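Local coordinates for fluorescence recovery protein (Synechocystis sp., PDB 4JDX) that accelerates the return of the orange carotenoid protein from its red to its orange form, increasing fluorescence recovery after photoprotective quenching, at residues V79-F84 against K110-L115. Residues are numbered along the deposited sequence; the frame is centred on the assembly and turned at random.
Sequences VIIFVF and KALARL
Leu112 reaches across to Phe82 and Ile81 where two helices of this all-helical protein pack, the first turn of helix 80-89 against the last turn of helix 103-114. The nearest CA pair across the two segments is Phe82 CA and Leu112 CA, 7.7 Å apart, and the segments together bury just 94 Å², evidence of a small contact near the protein surface. One methyl does the work: Leu112 CD1 lies 4.0 Å from Phe82 CD1 and 4.2 Å from Phe82 CE1, and because it sits near the ring plane it meets an edge of the phenyl group and not a face. The first bond of the Leu112 side chain points toward the other helix, and CG stands anti to its own carbonyl carbon (chi1 -63°), which brings the CD1 branch over to the Phe82 ring edge. Phe82 starts out less directly, yet its ring ends up nearer to Leu112 than its CB, with CG likewise anti to the carbonyl carbon. Both touching pairs are carbon to carbon, so the join is apolar; backbone bonds such as Val83 N to Val79 O stay within their own helix. Beyond the pair, Leu112 also touches Ala85, while Ile81 packs on Ile109 and on the loop residue Trp15. The same leucine methyl, CD1, also meets the branch methyl CG2 of Ile81 at 4.2 Å.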
ATOM      1  N   VAL A  79       4.809  13.969  25.675  1.00 51.92           N
ATOM      2  CA  VAL A  79       5.546  13.974  24.414  1.00 50.84           C
ATOM      3  C   VAL A  79       5.203  15.150  23.499  1.00 53.92           C
ATOM      4  O   VAL A  79       5.870  15.361  22.486  1.00 45.35           O
ATOM      5  CB  VAL A  79       5.285  12.672  23.632  1.00 56.86           C
ATOM      6  CG1 VAL A  79       5.780  11.471  24.429  1.00 58.99           C
ATOM      7  CG2 VAL A  79       3.800  12.538  23.304  1.00 43.83           C
ATOM      8  N   ILE A  80       4.173  15.914  23.854  1.00 48.55           N
ATOM      9  CA  ILE A  80       3.686  16.985  22.986  1.00 45.38           C
ATOM     10  C   ILE A  80       4.808  17.932  22.567  1.00 43.07           C
ATOM     11  O   ILE A  80       4.814  18.440  21.444  1.00 47.33           O
ATOM     12  CB  ILE A  80       2.561  17.796  23.661  1.00 41.90           C
ATOM     13  CG1 ILE A  80       2.004  18.842  22.691  1.00 44.02           C
ATOM     14  CG2 ILE A  80       3.065  18.455  24.941  1.00 46.04           C
ATOM     15  CD1 ILE A  80       0.739  19.517  23.183  1.00 50.28           C
ATOM     16  N   ILE A  81       5.755  18.161  23.468  1.00 49.46           N
ATOM     17  CA  ILE A  81       6.903  19.014  23.173  1.00 51.81           C
ATOM     18  C   ILE A  81       7.826  18.339  22.165  1.00 46.59           C
ATOM     19  O   ILE A  81       8.361  18.987  21.265  1.00 42.05           O
ATOM     20  CB  ILE A  81       7.714  19.339  24.442  1.00 56.17           C
ATOM     21  CG1 ILE A  81       6.878  20.186  25.402  1.00 59.61           C
ATOM     22  CG2 ILE A  81       9.006  20.068  24.082  1.00 54.46           C
ATOM     23  CD1 ILE A  81       6.627  21.605  24.910  1.00 54.11           C
ATOM     24  N   PHE A  82       8.008  17.032  22.324  1.00 45.84           N
ATOM     25  CA  PHE A  82       8.845  16.258  21.416  1.00 52.93           C
ATOM     26  C   PHE A  82       8.216  16.230  20.029  1.00 47.26           C
ATOM     27  O   PHE A  82       8.913  16.300  19.017  1.00 54.25           O
ATOM     28  CB  PHE A  82       9.018  14.826  21.939  1.00 48.03           C
ATOM     29  CG  PHE A  82       9.694  14.743  23.286  1.00 50.10           C
ATOM     30  CD1 PHE A  82      10.537  15.750  23.721  1.00 44.53           C
ATOM     31  CD2 PHE A  82       9.486  13.654  24.116  1.00 50.54           C
ATOM     32  CE1 PHE A  82      11.156  15.673  24.954  1.00 44.44           C
ATOM     33  CE2 PHE A  82      10.105  13.574  25.351  1.00 44.63           C
ATOM     34  CZ  PHE A  82      10.939  14.584  25.769  1.00 44.49           C
ATOM     35  N   VAL A  83       6.891  16.142  19.993  1.00 44.87           N
ATOM     36  CA  VAL A  83       6.160  16.071  18.734  1.00 45.48           C
ATOM     37  C   VAL A  83       6.407  17.324  17.906  1.00 40.53           C
ATOM     38  O   VAL A  83       6.736  17.238  16.723  1.00 51.79           O
ATOM     39  CB  VAL A  83       4.641  15.912  18.967  1.00 52.77           C
ATOM     40  CG1 VAL A  83       3.878  15.986  17.645  1.00 44.40           C
ATOM     41  CG2 VAL A  83       4.341  14.604  19.694  1.00 45.85           C
ATOM     42  N   PHE A  84       6.250  18.489  18.527  1.00 42.48           N
ATOM     43  CA  PHE A  84       6.467  19.754  17.831  1.00 49.25           C
ATOM     44  C   PHE A  84       7.878  19.839  17.260  1.00 44.73           C
ATOM     45  O   PHE A  84       8.072  20.279  16.127  1.00 48.77           O
ATOM     46  CB  PHE A  84       6.198  20.941  18.760  1.00 50.87           C
ATOM     47  CG  PHE A  84       4.743  21.306  18.862  1.00 49.60           C
ATOM     48  CD1 PHE A  84       4.034  21.680  17.737  1.00 43.39           C
ATOM     49  CD2 PHE A  84       4.086  21.275  20.079  1.00 53.07           C
ATOM     50  CE1 PHE A  84       2.699  22.013  17.823  1.00 61.56           C
ATOM     51  CE2 PHE A  84       2.749  21.609  20.168  1.00 47.69           C
ATOM     52  CZ  PHE A  84       2.057  21.979  19.039  1.00 51.42           C
ATOM     53  N   LYS A 110      12.843  24.384  19.502  1.00 57.02           N
ATOM     54  CA  LYS A 110      13.844  24.742  18.506  1.00 66.49           C
ATOM     55  C   LYS A 110      15.154  24.012  18.778  1.00 57.35           C
ATOM     56  O   LYS A 110      15.813  23.533  17.856  1.00 55.41           O
ATOM     57  CB  LYS A 110      14.079  26.253  18.508  1.00 61.92           C
ATOM     58  CG  LYS A 110      12.870  27.065  18.079  1.00 68.51           C
ATOM     59  CD  LYS A 110      13.163  28.553  18.094  1.00 73.30           C
ATOM     60  CE  LYS A 110      11.932  29.355  17.719  1.00 76.24           C
ATOM     61  NZ  LYS A 110      12.232  30.803  17.553  1.00 79.79           N
ATOM     62  N   ALA A 111      15.513  23.921  20.055  1.00 55.40           N
ATOM     63  CA  ALA A 111      16.761  23.290  20.465  1.00 58.30           C
ATOM     64  C   ALA A 111      16.773  21.813  20.083  1.00 57.24           C
ATOM     65  O   ALA A 111      17.729  21.325  19.478  1.00 59.29           O
ATOM     66  CB  ALA A 111      16.963  23.449  21.970  1.00 48.78           C
ATOM     67  N   LEU A 112      15.703  21.110  20.437  1.00 59.46           N
ATOM     68  CA  LEU A 112      15.592  19.682  20.157  1.00 71.37           C
ATOM     69  C   LEU A 112      15.609  19.406  18.654  1.00 67.48           C
ATOM     70  O   LEU A 112      16.154  18.396  18.206  1.00 70.07           O
ATOM     71  CB  LEU A 112      14.309  19.123  20.777  1.00 59.15           C
ATOM     72  CG  LEU A 112      14.237  19.204  22.304  1.00 63.86           C
ATOM     73  CD1 LEU A 112      12.841  18.844  22.801  1.00 64.96           C
ATOM     74  CD2 LEU A 112      15.294  18.307  22.940  1.00 71.95           C
ATOM     75  N   ALA A 113      15.025  20.317  17.883  1.00 59.67           N
ATOM     76  CA  ALA A 113      14.919  20.153  16.437  1.00 61.76           C
ATOM     77  C   ALA A 113      16.245  20.438  15.733  1.00 66.93           C
ATOM     78  O   ALA A 113      16.510  19.897  14.659  1.00 72.39           O
ATOM     79  CB  ALA A 113      13.825  21.060  15.887  1.00 53.63           C
ATOM     80  N   ARG A 114      17.074  21.287  16.335  1.00 78.63           N
ATOM     81  CA  ARG A 114      18.372  21.622  15.755  1.00 88.48           C
ATOM     82  C   ARG A 114      19.251  20.382  15.655  1.00 91.17           C
ATOM     83  O   ARG A 114      19.904  20.151  14.638  1.00 91.30           O
ATOM     84  CB  ARG A 114      19.082  22.694  16.587  1.00 94.41           C
ATOM     85  CG  ARG A 114      18.702  24.118  16.223  1.00 97.00           C
ATOM     86  CD  ARG A 114      19.550  25.125  16.988  1.00103.46           C
ATOM     87  NE  ARG A 114      19.033  25.378  18.333  1.00101.47           N
ATOM     88  CZ  ARG A 114      18.222  26.384  18.657  1.00 94.90           C
ATOM     89  NH1 ARG A 114      17.819  27.256  17.742  1.00 91.22           N
ATOM     90  NH2 ARG A 114      17.811  26.521  19.909  1.00 92.90           N
ATOM     91  N   LEU A 115      19.257  19.588  16.718  1.00 94.47           N
ATOM     92  CA  LEU A 115      20.036  18.358  16.755  1.00 99.78           C
ATOM     93  C   LEU A 115      19.381  17.282  15.895  1.00102.18           C
ATOM     94  O   LEU A 115      18.194  17.358  15.577  1.00103.19           O
ATOM     95  CB  LEU A 115      20.179  17.869  18.197  1.00 98.82           C
ATOM     96  CG  LEU A 115      21.181  18.623  19.080  1.00 99.91           C
ATOM     97  CD1 LEU A 115      22.605  18.428  18.569  1.00104.58           C
ATOM     98  CD2 LEU A 115      20.840  20.108  19.172  1.00100.19           C
ATOM     99  OXT LEU A 115      20.026  16.314  15.493  1.00108.05           O
TER